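Local structure of histone acetyltransferase HPA2 and related acetyltransferases (Corynebacterium glutamicum ATCC 13032, 2QEC) at residues V76-R81 against L128-T133; E162-R167 against T190-M195; M2-L7 against T140-A145; K16-L21 against K44-F49; E157-E162 against M195-A200. The protein probably transfers an acyl group, likely acetyl from acetyl-CoA, to an unidentified acceptor. The protein carries 1 engineered substitution. One frame throughout, in Å; residues are numbered along the deposited sequence. Where two conformers were deposited one is given.

Contact 1: residues V76-R81 against L128-T133. With EDO (1,2-ethanediol), chain D; EDO (1,2-ethanediol), chain G.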
# COMPACT_ATOMS: atom_id res chain seq x y z
N VAL A 76 25.85 -3.32 5.29
CA VAL A 76 25.38 -3.81 4.02
C VAL A 76 23.86 -3.64 3.94
O VAL A 76 23.15 -3.77 4.96
CB VAL A 76 25.85 -5.28 3.74
CG1 VAL A 76 25.27 -6.30 4.73
CG2 VAL A 76 25.57 -5.70 2.30
N ALA A 77 23.38 -3.31 2.74
CA ALA A 77 21.95 -3.30 2.42
C ALA A 77 21.65 -4.10 1.14
O ALA A 77 22.37 -4.01 0.11
CB ALA A 77 21.44 -1.88 2.33
N LEU A 78 20.54 -4.86 1.17
CA LEU A 78 20.10 -5.70 0.05
C LEU A 78 18.76 -5.18 -0.41
O LEU A 78 17.86 -5.07 0.40
CB LEU A 78 19.97 -7.16 0.47
CG LEU A 78 21.30 -7.78 1.04
CD1 LEU A 78 21.04 -9.21 1.47
CD2 LEU A 78 22.38 -7.84 0.04
N TRP A 79 18.70 -4.83 -1.69
CA TRP A 79 17.54 -4.25 -2.34
C TRP A 79 17.12 -5.07 -3.57
O TRP A 79 17.98 -5.55 -4.35
CB TRP A 79 17.93 -2.86 -2.81
CG TRP A 79 18.29 -1.83 -1.76
CD1 TRP A 79 19.51 -1.65 -1.15
CD2 TRP A 79 17.46 -0.78 -1.29
NE1 TRP A 79 19.46 -0.58 -0.32
CE2 TRP A 79 18.21 -0.01 -0.40
CE3 TRP A 79 16.14 -0.40 -1.56
CZ2 TRP A 79 17.68 1.08 0.27
CZ3 TRP A 79 15.61 0.70 -0.92
CH2 TRP A 79 16.40 1.43 -0.02
N ASP A 80 15.81 -5.23 -3.75
CA ASP A 80 15.23 -5.72 -4.98
C ASP A 80 14.68 -4.53 -5.74
O ASP A 80 14.09 -3.61 -5.17
CB ASP A 80 14.06 -6.70 -4.74
CG ASP A 80 14.51 -8.00 -4.12
OD1 ASP A 80 15.12 -8.81 -4.82
OD2 ASP A 80 14.26 -8.21 -2.91
N ARG A 81 14.86 -4.58 -7.06
CA ARG A 81 14.48 -3.52 -7.96
C ARG A 81 13.04 -3.71 -8.38
O ARG A 81 12.50 -4.82 -8.27
CB ARG A 81 15.43 -3.53 -9.19
CG ARG A 81 16.89 -3.43 -8.79
CD ARG A 81 17.86 -3.71 -9.96
NE ARG A 81 17.67 -2.71 -11.00
CZ ARG A 81 18.31 -1.54 -11.07
NH1 ARG A 81 19.24 -1.19 -10.18
NH2 ARG A 81 18.00 -0.71 -12.07
N LEU A 128 13.53 -2.94 0.23
CA LEU A 128 14.66 -3.03 1.13
C LEU A 128 14.48 -4.26 1.99
O LEU A 128 13.66 -4.25 2.91
CB LEU A 128 14.76 -1.78 1.99
CG LEU A 128 15.89 -1.85 3.03
CD1 LEU A 128 17.22 -2.14 2.35
CD2 LEU A 128 15.90 -0.56 3.82
N TYR A 129 15.25 -5.30 1.66
CA TYR A 129 15.16 -6.63 2.27
C TYR A 129 15.82 -6.62 3.62
O TYR A 129 15.22 -7.03 4.64
CB TYR A 129 15.75 -7.71 1.35
CG TYR A 129 16.08 -9.05 2.00
CD1 TYR A 129 15.13 -9.76 2.74
CD2 TYR A 129 17.34 -9.60 1.88
CE1 TYR A 129 15.47 -11.01 3.35
CE2 TYR A 129 17.65 -10.81 2.48
CZ TYR A 129 16.70 -11.50 3.21
OH TYR A 129 17.05 -12.72 3.79
N THR A 130 17.06 -6.15 3.66
CA THR A 130 17.76 -6.14 4.89
C THR A 130 18.81 -5.02 4.90
O THR A 130 19.39 -4.67 3.84
CB THR A 130 18.35 -7.55 5.14
OG1 THR A 130 18.63 -7.70 6.53
CG2 THR A 130 19.58 -7.79 4.31
N VAL A 131 19.02 -4.48 6.09
CA VAL A 131 20.10 -3.53 6.37
C VAL A 131 20.79 -3.99 7.63
O VAL A 131 20.16 -4.23 8.66
CB VAL A 131 19.58 -2.04 6.40
CG1 VAL A 131 18.44 -1.87 7.34
CG2 VAL A 131 20.70 -1.06 6.80
N ALA A 132 22.11 -4.20 7.56
CA ALA A 132 22.84 -4.71 8.65
C ALA A 132 24.07 -3.87 8.88
O ALA A 132 24.69 -3.41 7.91
CB ALA A 132 23.26 -6.15 8.34
N THR A 133 24.38 -3.68 10.15
CA THR A 133 25.51 -2.88 10.64
C THR A 133 26.39 -3.79 11.47
O THR A 133 25.87 -4.55 12.29
CB THR A 133 25.01 -1.74 11.57
OG1 THR A 133 24.20 -0.84 10.80
CG2 THR A 133 26.14 -0.94 12.21
C1 EDO D . 14.87 -2.88 7.09
O1 EDO D . 13.49 -3.17 7.30
C2 EDO D . 15.62 -4.14 6.65
O2 EDO D . 16.46 -4.68 7.70
C1 EDO G . 20.00 0.39 10.46
O1 EDO G . 18.66 0.87 10.17
C2 EDO G . 20.06 -1.07 10.93
O2 EDO G . 21.40 -1.62 10.87

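Contact 2: residues E162-R167 against T190-M195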
# COMPACT_ATOMS: atom_id res chain seq x y z
N GLU A 162 9.63 -3.71 5.69
CA GLU A 162 8.94 -4.21 6.88
C GLU A 162 9.75 -3.89 8.08
O GLU A 162 10.84 -4.45 8.24
CB GLU A 162 8.74 -5.71 6.72
CG GLU A 162 7.64 -5.99 5.69
CD GLU A 162 7.67 -7.40 5.11
OE1 GLU A 162 8.55 -8.17 5.51
OE2 GLU A 162 6.78 -7.75 4.28
N ALA A 163 9.28 -2.96 8.91
CA ALA A 163 10.09 -2.49 10.05
C ALA A 163 9.88 -3.40 11.26
O ALA A 163 8.76 -3.81 11.56
CB ALA A 163 9.74 -1.03 10.39
N THR A 164 10.97 -3.76 11.93
CA THR A 164 10.90 -4.74 13.02
C THR A 164 10.73 -4.17 14.44
O THR A 164 10.55 -4.95 15.39
CB THR A 164 12.13 -5.60 13.03
OG1 THR A 164 13.29 -4.75 13.06
CG2 THR A 164 12.17 -6.49 11.77
N SER A 165 10.81 -2.84 14.58
CA SER A 165 10.47 -2.14 15.84
C SER A 165 9.79 -0.79 15.56
O SER A 165 9.85 -0.27 14.44
CB SER A 165 11.73 -1.92 16.68
OG SER A 165 12.65 -1.08 16.03
N THR A 166 9.11 -0.25 16.58
CA THR A 166 8.52 1.09 16.48
C THR A 166 9.63 2.12 16.29
O THR A 166 9.48 3.07 15.52
CB THR A 166 7.63 1.41 17.70
OG1 THR A 166 6.44 0.61 17.63
CG2 THR A 166 7.20 2.90 17.74
N ARG A 167 10.75 1.91 16.95
CA ARG A 167 11.88 2.79 16.79
C ARG A 167 12.30 2.89 15.33
O ARG A 167 12.45 4.00 14.79
CB ARG A 167 13.06 2.30 17.62
CG ARG A 167 14.21 3.26 17.62
CD ARG A 167 15.36 2.78 18.51
NE ARG A 167 15.65 1.35 18.39
CZ ARG A 167 16.12 0.75 17.29
NH1 ARG A 167 16.35 1.43 16.16
NH2 ARG A 167 16.35 -0.56 17.31
N THR A 190 7.94 -9.70 17.53
CA THR A 190 7.14 -8.50 17.21
C THR A 190 6.58 -8.58 15.79
O THR A 190 7.31 -8.87 14.84
CB THR A 190 7.96 -7.19 17.38
OG1 THR A 190 8.72 -7.26 18.59
CG2 THR A 190 7.02 -5.97 17.43
N PRO A 191 5.26 -8.39 15.64
CA PRO A 191 4.76 -8.22 14.28
C PRO A 191 5.57 -7.14 13.55
O PRO A 191 6.06 -6.17 14.16
CB PRO A 191 3.28 -7.85 14.48
CG PRO A 191 2.93 -8.48 15.79
CD PRO A 191 4.17 -8.37 16.63
N GLU A 192 5.78 -7.33 12.26
CA GLU A 192 6.50 -6.31 11.50
C GLU A 192 5.53 -5.29 10.95
O GLU A 192 4.41 -5.63 10.59
CB GLU A 192 7.29 -6.94 10.38
CG GLU A 192 8.31 -7.96 10.92
CD GLU A 192 9.27 -8.46 9.86
OE1 GLU A 192 8.80 -8.79 8.75
OE2 GLU A 192 10.48 -8.57 10.15
N LEU A 193 5.95 -4.03 10.93
CA LEU A 193 5.14 -2.95 10.38
C LEU A 193 5.56 -2.71 8.92
O LEU A 193 6.63 -2.19 8.66
CB LEU A 193 5.32 -1.67 11.20
CG LEU A 193 4.45 -0.48 10.71
CD1 LEU A 193 3.00 -0.82 10.64
CD2 LEU A 193 4.64 0.75 11.54
N ALA A 194 4.72 -3.14 7.98
CA ALA A 194 4.92 -2.86 6.56
C ALA A 194 4.81 -1.38 6.36
O ALA A 194 3.87 -0.74 6.87
CB ALA A 194 3.80 -3.56 5.75
N MSE A 195 5.70 -0.82 5.54
CA MSE A 195 5.69 0.61 5.23
C MSE A 195 5.96 0.85 3.75
O MSE A 195 6.50 0.00 3.07
CB MSE A 195 6.76 1.34 6.07
CG MSE A 195 6.68 1.03 7.55
SE MSE A 195 7.77 2.13 8.65
CE MSE A 195 6.53 3.39 8.71
O HOH W 1 12.29 -6.56 8.17
O HOH W 2 7.30 -3.10 14.40

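Contact 3: residues M2-L7 against T140-A145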
# COMPACT_ATOMS: atom_id res chain seq x y z
N MSE A 2 31.73 12.86 9.25
CA MSE A 2 32.44 11.78 8.49
C MSE A 2 31.66 10.47 8.58
O MSE A 2 32.12 9.47 9.15
CB MSE A 2 33.89 11.61 9.00
CG MSE A 2 34.81 10.77 8.09
SE MSE A 2 35.05 11.52 6.26
CE MSE A 2 33.51 10.63 5.25
N SER A 3 30.47 10.47 8.00
CA SER A 3 29.66 9.27 7.96
C SER A 3 30.22 8.30 6.90
O SER A 3 30.86 8.73 5.92
CB SER A 3 28.20 9.61 7.67
OG SER A 3 28.09 10.37 6.48
N PRO A 4 29.97 6.99 7.09
CA PRO A 4 30.49 6.03 6.13
C PRO A 4 30.03 6.28 4.70
O PRO A 4 28.96 6.85 4.45
CB PRO A 4 29.94 4.71 6.65
CG PRO A 4 28.84 5.06 7.57
CD PRO A 4 29.20 6.35 8.16
N THR A 5 30.85 5.83 3.76
CA THR A 5 30.59 6.08 2.37
C THR A 5 30.00 4.80 1.74
O THR A 5 30.40 3.71 2.07
CB THR A 5 31.88 6.61 1.80
OG1 THR A 5 32.08 7.90 2.39
CG2 THR A 5 31.86 6.73 0.33
N VAL A 6 29.00 4.98 0.88
CA VAL A 6 28.24 3.87 0.36
C VAL A 6 28.44 3.72 -1.13
O VAL A 6 28.33 4.68 -1.87
CB VAL A 6 26.74 3.99 0.75
CG1 VAL A 6 25.94 2.79 0.19
CG2 VAL A 6 26.57 4.04 2.27
N LEU A 7 28.75 2.49 -1.56
CA LEU A 7 28.93 2.11 -2.96
C LEU A 7 28.40 0.69 -3.21
O LEU A 7 28.21 -0.12 -2.27
CB LEU A 7 30.39 2.12 -3.37
CG LEU A 7 31.14 3.46 -3.29
CD1 LEU A 7 32.63 3.24 -3.40
CD2 LEU A 7 30.71 4.39 -4.36
N THR A 140 27.15 4.75 14.52
CA THR A 140 28.06 5.44 13.59
C THR A 140 27.38 6.11 12.39
O THR A 140 28.04 6.76 11.58
CB THR A 140 29.10 4.46 13.01
OG1 THR A 140 29.74 3.76 14.08
CG2 THR A 140 30.15 5.22 12.25
N GLY A 141 26.08 5.91 12.27
CA GLY A 141 25.32 6.41 11.13
C GLY A 141 25.40 5.53 9.91
O GLY A 141 25.04 5.95 8.83
N VAL A 142 25.83 4.28 10.10
CA VAL A 142 25.95 3.32 9.02
C VAL A 142 24.58 3.09 8.38
O VAL A 142 24.45 3.19 7.17
CB VAL A 142 26.51 1.96 9.51
CG1 VAL A 142 26.36 0.88 8.45
CG2 VAL A 142 27.97 2.11 9.89
N GLY A 143 23.58 2.77 9.19
CA GLY A 143 22.23 2.49 8.66
C GLY A 143 21.62 3.65 7.90
O GLY A 143 20.95 3.47 6.87
N SER A 144 21.85 4.84 8.41
CA SER A 144 21.35 6.07 7.80
C SER A 144 22.00 6.30 6.40
O SER A 144 21.33 6.61 5.44
CB SER A 144 21.66 7.22 8.76
OG SER A 144 21.44 8.50 8.19
N ALA A 145 23.31 6.12 6.33
CA ALA A 145 24.07 6.26 5.07
C ALA A 145 23.56 5.28 4.03
O ALA A 145 23.28 5.64 2.87
CB ALA A 145 25.58 6.09 5.34

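Contact 4: residues K16-L21 against K44-F49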
# COMPACT_ATOMS: atom_id res chain seq x y z
N LYS A 16 32.91 -10.93 3.20
CA LYS A 16 32.78 -10.01 4.32
C LYS A 16 31.34 -9.59 4.49
O LYS A 16 30.82 -9.41 5.59
CB LYS A 16 33.66 -8.77 4.10
CG LYS A 16 33.55 -7.73 5.21
CD LYS A 16 34.27 -8.20 6.47
CE LYS A 16 33.91 -7.32 7.66
NZ LYS A 16 34.36 -5.93 7.37
N ILE A 17 30.69 -9.41 3.37
CA ILE A 17 29.26 -9.05 3.37
C ILE A 17 28.45 -10.12 4.15
O ILE A 17 27.66 -9.79 5.05
CB ILE A 17 28.79 -8.89 1.94
CG1 ILE A 17 29.24 -7.53 1.39
CG2 ILE A 17 27.29 -8.96 1.82
CD1 ILE A 17 29.03 -7.37 -0.05
N VAL A 18 28.70 -11.38 3.85
CA VAL A 18 28.02 -12.51 4.53
C VAL A 18 28.39 -12.51 6.01
O VAL A 18 27.53 -12.70 6.86
CB VAL A 18 28.35 -13.82 3.86
CG1 VAL A 18 27.85 -15.02 4.70
CG2 VAL A 18 27.78 -13.87 2.43
N ASP A 19 29.67 -12.31 6.32
CA ASP A 19 30.11 -12.20 7.72
C ASP A 19 29.32 -11.14 8.46
O ASP A 19 28.93 -11.33 9.62
CB ASP A 19 31.57 -11.80 7.85
CG ASP A 19 32.53 -12.89 7.47
OD1 ASP A 19 32.14 -14.08 7.40
OD2 ASP A 19 33.69 -12.54 7.22
N VAL A 20 29.12 -10.00 7.81
CA VAL A 20 28.35 -8.88 8.43
C VAL A 20 26.85 -9.21 8.65
O VAL A 20 26.28 -8.94 9.71
CB VAL A 20 28.51 -7.56 7.62
CG1 VAL A 20 27.64 -6.50 8.17
CG2 VAL A 20 29.99 -7.06 7.71
N LEU A 21 26.23 -9.81 7.66
CA LEU A 21 24.85 -10.27 7.79
C LEU A 21 24.67 -11.28 8.94
O LEU A 21 23.72 -11.20 9.71
CB LEU A 21 24.39 -10.87 6.46
CG LEU A 21 24.21 -9.86 5.33
CD1 LEU A 21 24.21 -10.53 3.94
CD2 LEU A 21 22.99 -9.06 5.54
N LYS A 44 23.87 -22.62 8.97
CA LYS A 44 22.74 -22.69 8.05
C LYS A 44 22.29 -21.26 7.67
O LYS A 44 22.01 -20.99 6.50
CB LYS A 44 21.59 -23.49 8.65
CG LYS A 44 21.92 -24.98 8.82
CD LYS A 44 20.76 -25.78 9.46
CE LYS A 44 20.67 -25.60 10.99
NZ LYS A 44 19.84 -26.69 11.67
N LEU A 45 22.31 -20.34 8.62
CA LEU A 45 22.01 -18.92 8.32
C LEU A 45 23.00 -18.33 7.33
O LEU A 45 22.62 -17.61 6.40
CB LEU A 45 22.06 -18.09 9.60
CG LEU A 45 21.79 -16.57 9.52
CD1 LEU A 45 20.44 -16.34 8.99
CD2 LEU A 45 21.93 -15.93 10.86
N ARG A 46 24.28 -18.60 7.58
CA ARG A 46 25.36 -18.26 6.66
C ARG A 46 25.13 -18.78 5.24
O ARG A 46 25.22 -18.03 4.28
CB ARG A 46 26.68 -18.77 7.19
CG ARG A 46 27.84 -18.38 6.25
CD ARG A 46 29.19 -18.81 6.80
NE ARG A 46 29.44 -18.14 8.07
CZ ARG A 46 29.96 -16.93 8.21
NH1 ARG A 46 30.35 -16.21 7.15
NH2 ARG A 46 30.12 -16.46 9.45
N ALA A 47 24.77 -20.06 5.12
CA ALA A 47 24.45 -20.66 3.83
C ALA A 47 23.28 -19.95 3.16
O ALA A 47 23.31 -19.73 1.96
CB ALA A 47 24.14 -22.15 3.98
N LEU A 48 22.28 -19.54 3.94
CA LEU A 48 21.11 -18.84 3.38
C LEU A 48 21.51 -17.53 2.74
O LEU A 48 21.14 -17.26 1.60
CB LEU A 48 20.04 -18.58 4.46
CG LEU A 48 18.84 -17.72 4.00
CD1 LEU A 48 18.10 -18.39 2.82
CD2 LEU A 48 17.87 -17.40 5.09
N PHE A 49 22.23 -16.71 3.50
CA PHE A 49 22.75 -15.44 3.00
C PHE A 49 23.68 -15.60 1.78
O PHE A 49 23.59 -14.82 0.84
CB PHE A 49 23.47 -14.67 4.12
CG PHE A 49 22.54 -14.07 5.16
CD1 PHE A 49 21.40 -13.38 4.79
CD2 PHE A 49 22.82 -14.17 6.51
CE1 PHE A 49 20.58 -12.81 5.73
CE2 PHE A 49 21.98 -13.59 7.47
CZ PHE A 49 20.86 -12.92 7.06

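Contact 5: residues E157-E162 against M195-A200. With EDO (1,2-ethanediol), chain F; EDO (1,2-ethanediol), chain E.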
# COMPACT_ATOMS: atom_id res chain seq x y z
N GLU A 157 10.59 6.59 -7.64
CA GLU A 157 9.92 5.34 -7.52
C GLU A 157 9.61 5.04 -6.04
O GLU A 157 10.22 5.60 -5.11
CB GLU A 157 10.78 4.24 -8.19
CG GLU A 157 10.99 4.51 -9.71
CD GLU A 157 12.07 3.68 -10.38
OE1 GLU A 157 13.04 3.21 -9.73
OE2 GLU A 157 11.99 3.55 -11.63
N ALA A 158 8.71 4.10 -5.85
CA ALA A 158 8.24 3.63 -4.55
C ALA A 158 9.21 2.63 -3.89
O ALA A 158 9.96 1.94 -4.56
CB ALA A 158 6.89 2.99 -4.72
N ILE A 159 9.14 2.57 -2.57
CA ILE A 159 9.90 1.63 -1.78
C ILE A 159 8.97 0.97 -0.74
O ILE A 159 8.22 1.65 -0.06
CB ILE A 159 11.04 2.32 -1.04
CG1 ILE A 159 11.83 3.23 -1.99
CG2 ILE A 159 11.97 1.26 -0.40
CD1 ILE A 159 13.04 3.96 -1.31
N TYR A 160 9.06 -0.36 -0.63
CA TYR A 160 8.45 -1.17 0.45
C TYR A 160 9.53 -1.70 1.41
O TYR A 160 10.62 -2.04 0.99
CB TYR A 160 7.68 -2.35 -0.21
CG TYR A 160 7.02 -3.34 0.74
CD1 TYR A 160 5.82 -3.08 1.32
CD2 TYR A 160 7.67 -4.53 1.09
CE1 TYR A 160 5.22 -3.99 2.22
CE2 TYR A 160 7.10 -5.43 1.99
CZ TYR A 160 5.83 -5.15 2.53
OH TYR A 160 5.23 -6.03 3.41
N LEU A 161 9.23 -1.72 2.71
CA LEU A 161 10.00 -2.41 3.69
C LEU A 161 9.08 -2.88 4.83
O LEU A 161 7.92 -2.53 4.92
CB LEU A 161 11.15 -1.52 4.22
CG LEU A 161 10.78 -0.17 4.86
CD1 LEU A 161 10.26 -0.33 6.30
CD2 LEU A 161 11.98 0.72 4.88
N GLU A 162 9.63 -3.71 5.69
CA GLU A 162 8.94 -4.21 6.88
C GLU A 162 9.75 -3.89 8.08
O GLU A 162 10.84 -4.45 8.24
CB GLU A 162 8.74 -5.71 6.72
CG GLU A 162 7.64 -5.99 5.69
CD GLU A 162 7.67 -7.40 5.11
OE1 GLU A 162 8.55 -8.17 5.51
OE2 GLU A 162 6.78 -7.75 4.28
N MSE A 195 5.70 -0.82 5.54
CA MSE A 195 5.69 0.61 5.23
C MSE A 195 5.96 0.85 3.75
O MSE A 195 6.50 0.00 3.07
CB MSE A 195 6.76 1.34 6.07
CG MSE A 195 6.68 1.03 7.55
SE MSE A 195 7.77 2.13 8.65
CE MSE A 195 6.53 3.39 8.71
N TRP A 196 5.57 2.05 3.29
CA TRP A 196 5.62 2.43 1.90
C TRP A 196 6.15 3.84 1.78
O TRP A 196 5.51 4.78 2.30
CB TRP A 196 4.18 2.42 1.39
CG TRP A 196 3.93 2.67 -0.08
CD1 TRP A 196 3.32 3.76 -0.63
CD2 TRP A 196 4.18 1.77 -1.16
NE1 TRP A 196 3.20 3.60 -1.99
CE2 TRP A 196 3.72 2.38 -2.34
CE3 TRP A 196 4.76 0.50 -1.24
CZ2 TRP A 196 3.82 1.77 -3.58
CZ3 TRP A 196 4.87 -0.11 -2.48
CH2 TRP A 196 4.39 0.51 -3.63
N LYS A 197 7.22 4.02 1.01
CA LYS A 197 7.59 5.36 0.54
C LYS A 197 6.98 5.55 -0.85
O LYS A 197 7.32 4.83 -1.79
CB LYS A 197 9.10 5.56 0.52
CG LYS A 197 9.50 6.93 0.01
CD LYS A 197 10.88 7.32 0.40
CE LYS A 197 11.21 8.76 0.00
NZ LYS A 197 10.84 9.15 -1.41
N PRO A 198 6.03 6.50 -0.97
CA PRO A 198 5.27 6.55 -2.20
C PRO A 198 6.05 7.04 -3.40
O PRO A 198 7.07 7.72 -3.23
CB PRO A 198 4.10 7.49 -1.89
CG PRO A 198 4.49 8.25 -0.69
CD PRO A 198 5.63 7.53 0.01
N PRO A 199 5.56 6.71 -4.60
CA PRO A 199 6.16 7.26 -5.79
C PRO A 199 5.76 8.72 -5.91
O PRO A 199 4.87 9.17 -5.19
CB PRO A 199 5.57 6.39 -6.90
CG PRO A 199 4.22 6.03 -6.39
CD PRO A 199 4.44 5.82 -4.91
N ALA A 200 6.45 9.47 -6.76
CA ALA A 200 6.09 10.83 -7.03
C ALA A 200 4.68 10.90 -7.58
O ALA A 200 4.26 10.02 -8.32
CB ALA A 200 7.08 11.43 -8.01
C1 EDO F . 11.99 6.73 -3.48
O1 EDO F . 10.99 7.03 -2.51
C2 EDO F . 13.33 7.44 -3.27
O2 EDO F . 13.23 8.82 -2.93
C1 EDO E . 1.78 7.89 -9.25
O1 EDO E . 2.04 9.08 -8.50
C2 EDO E . 3.06 7.55 -9.97
O2 EDO E . 2.95 6.21 -10.44

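Contact 1: residues V76-R81 against L128-T133
Trp79 CG sits beside its own backbone N (chi1 -64°), while Leu128 CG is trans to its N (chi1 176°). These settings bring the indole over Leu128 CD1, which makes a CH-pi contact 3.8 Å from the centroid of the five-membered ring. Leu128 CB lies below the six-membered ring, 3.9 Å from Trp79 CZ3. On the other face of the sheet, Leu78 lies alongside both Tyr129 and Thr130. Its CD1 meets the edge of the Tyr129 ring, 3.7 Å from CD2. The same methyl presses on Thr130 CG2 at 3.5 Å, a tight carbon pair. Tyr129 OH continues to a hydrogen bond with Gln52.

The strands run antiparallel. Val76 and Ala132 exchange two backbone hydrogen bonds. Leu78 N donates to Thr130 O at 2.9 Å, but Leu78 O accepts from Tyr129 N, also at 2.9 Å. Tyr129 and Thr130 therefore both face Leu78, a classic beta bulge. Ala77 and Val131 pack on Leu146 of helix 142-154, and Val76 and Ala132 on helix 14-25. Val131 N gives a weak hydrogen bond to O2 of a 1,2-ethanediol, 3.0 Å away, probably from the crystallisation liquor. A bulge in this strand is a hallmark of the GNAT fold. In relatives it goes with a splay between this strand and the next, where the pantetheine arm of acetyl-CoA binds; the same is likely here.

Contact 2: residues E162-R167 against T190-M195
Ala163 and Leu193 exchange two backbone hydrogen bonds. Ala163 N reaches Leu193 O at 2.8 Å from well above the carbonyl plane, 41° out of it. Leu193 N returns a bond to Ala163 O at 2.9 Å, this time in the carbonyl plane. One water donates to Glu162 O at 2.6 Å and only weakly to Glu192 OE2. The two glutamates meet obliquely, Glu162 OE1 and Glu192 OE1 3.3 Å apart without a hydrogen bond, and would repel if both are charged. Two partners may ease this: Glu162 OE2 bonds to Tyr160 OH, and Glu192 OE1 has a long, weak ion pair with Arg33.

This antiparallel pair belongs to the C-terminal half of the GNAT sheet. Strand 159-163 ends here. Ser165 is the N-cap of helix 166-174, and its OG accepts from Ala168 N.

Thr164 lies alongside Glu192. Its CG2 stands beside its own backbone N, and that puts the methyl 3.1 Å from Glu192 OE2. On the face opposite Glu162, Ala163 CB rests 4.1 Å from SE of selenomethionine Met195. Tyr172 of helix 166-174 touches both, and Met201 of the second subunit also packs on Met195.

Contact 3: residues M2-L7 against T140-A145
Thr140 meets Pro4 through its carbonyl. Its O lies 3.6 Å from Pro4 CD, and its CG2 comes near the same ring carbon at 4.3 Å. The hydroxyl is engaged elsewhere, since OG1 bonds to Ala137 O.

Gly141 follows at the N-cap position of helix 142-154. Its phi is positive (82°), a value that favours glycine. Its O is occupied by the first helical turn and accepts from Ala145 N at 3.0 Å. Pro4 CG passes this carbonyl more loosely.

Val142 begins the helix. Pro4 CG lies 3.7 Å from Val142 CA and 3.9 Å from Val142 CG2, and the two side chains cross at about a right angle. CG2 is the branch beside the backbone N. CG1 is trans to that N (chi1 168°) and turns to Thr133 of the central strand. Arg138, Gly141 and Gly143 fit the R-x-x-G-x-G signature of the GNAT family. In relatives this turn and the backbone N-H groups at the helix start hold the pyrophosphate of acetyl-CoA, and the same is probable here.

Ala145, one turn later, faces the N-terminal strand. Its CB lies 3.6 Å from Pro4 O and 3.8 Å from Val6 CG2. That Val6 methyl stands beside its own backbone N and also rests on the helix backbone, 3.7 Å from Ala145 C. No hydrogen bond crosses between 2-7 and 140-145. Pro4, Val6 and Val142 all also touch Ala66 of strand 61-67, and Val6 continues along the helix to Leu146 and His149.

Contact 4: residues K16-L21 against K44-F49
Helices 14-25 and 43-60 pass with their local axes 9.5 Å apart at closest and their directions 130° apart, and Val18 and Phe49 have the nearest CA atoms. They probably correspond to the first two main helices of the GNAT fold, which lie over one face of the central sheet. In relatives this helical region commonly helps form the acceptor-substrate side.

Val18 points at the second helix. Its CG1 is trans to the backbone N and touches the aliphatic part of Arg46, 3.7 Å from CG. The same methyl approaches Arg46 NH1 obliquely, also at 3.7 Å, and Phe49 CB more loosely. Val18 thus lies between the apolar side of the contact and its charged side.

Arg46 runs extended to CG and CD and then bends at chi3 (-62°), which carries the guanidinium across to Asp19. NH1 donates to Asp19 OD1 at 2.8 Å in a salt bridge. The carboxylate and guanidinium planes are 72° apart, so this is not a bidentate, coplanar pairing. One N-H meets one oxygen, nearly end-on to its C-O bond. The CB of Asp19 points away from helix 43-60, but its carboxylate turns back to it. This side of the contact is partly exposed.

Phe49 is buried on the sheet side. Its ring meets Phe31 edge-to-face, and Tyr129 of the central strand touches it too. Leu21 covers one ring face. Its CB makes a CH-pi contact 3.8 Å from the centroid, offset toward CD2, while Leu21 CD1 lies 4.1 Å from Phe49 CG.

Contact 5: residues E157-E162 against M195-A200
Ala158 CB presses on one face of the Trp196 indole, the tight side of an antiparallel strand pair in the C-terminal half of the GNAT sheet. The methyl is 3.5 Å from Trp196 CZ2 and makes a CH-pi contact offset toward the rim of the six-membered ring. Trp196 CG is trans to its backbone N (chi1 -174°), a setting that swings the indole back over its partner strand. Tyr160 CB sits at the ring edge, 4.2 Å from CE3. Pro199 CD, beyond the paired residues, comes within 3.7 Å of Ala158 CB. Trp196 NE1 donates a hydrogen bond to Pro179 O of the second subunit, so this buried ring is part of the dimer interface.

Four backbone hydrogen bonds join the strands. Ile159 N donates to Lys197 O in the carbonyl plane, on a lone pair, and Lys197 N returns a bond at 2.8 Å. The Leu161 and Met195 pair is held less evenly. Leu161 N to Met195 O is 3.2 Å and tilted 31° from the carbonyl plane. Their side chains lie side by side, Leu161 CD1 3.9 Å from Met195 CB.

The Glu157 and Lys197 side chains lead outward and are looser. Glu157 is exposed, and its OE1 bonds to Trp126 NE1. The end of Lys197 leads away to a 1,2-ethanediol whose placement is doubtful. Nearer the backbone, Lys197 CB still meets Ile159 CB at 4.1 Å.

Overall arrangement
Contacts 1, 2 and 5 lie along one mixed sheet, in which strands 126-133 and 159-163 are neighbours. Contact 3 reaches the same sheet at its outermost strand 5-8. Contact 1 is the middle of the fold, its centre about 3 Å from that of the chain. It touches contact 5 through Leu128 N and Tyr160 O, a probable hydrogen bond of 3.1 Å. Contact 2 shares Glu162 and Met195 with contact 5, and both touch the second subunit. Contact 3 joins contact 1 where Val142 CG1 meets Thr133 OG1 at 3.6 Å, near the probable acetyl-CoA site. Contact 4 packs on contact 1 through Leu21 and Val76. Contacts 4 and 5 are about 26 Å apart between centres.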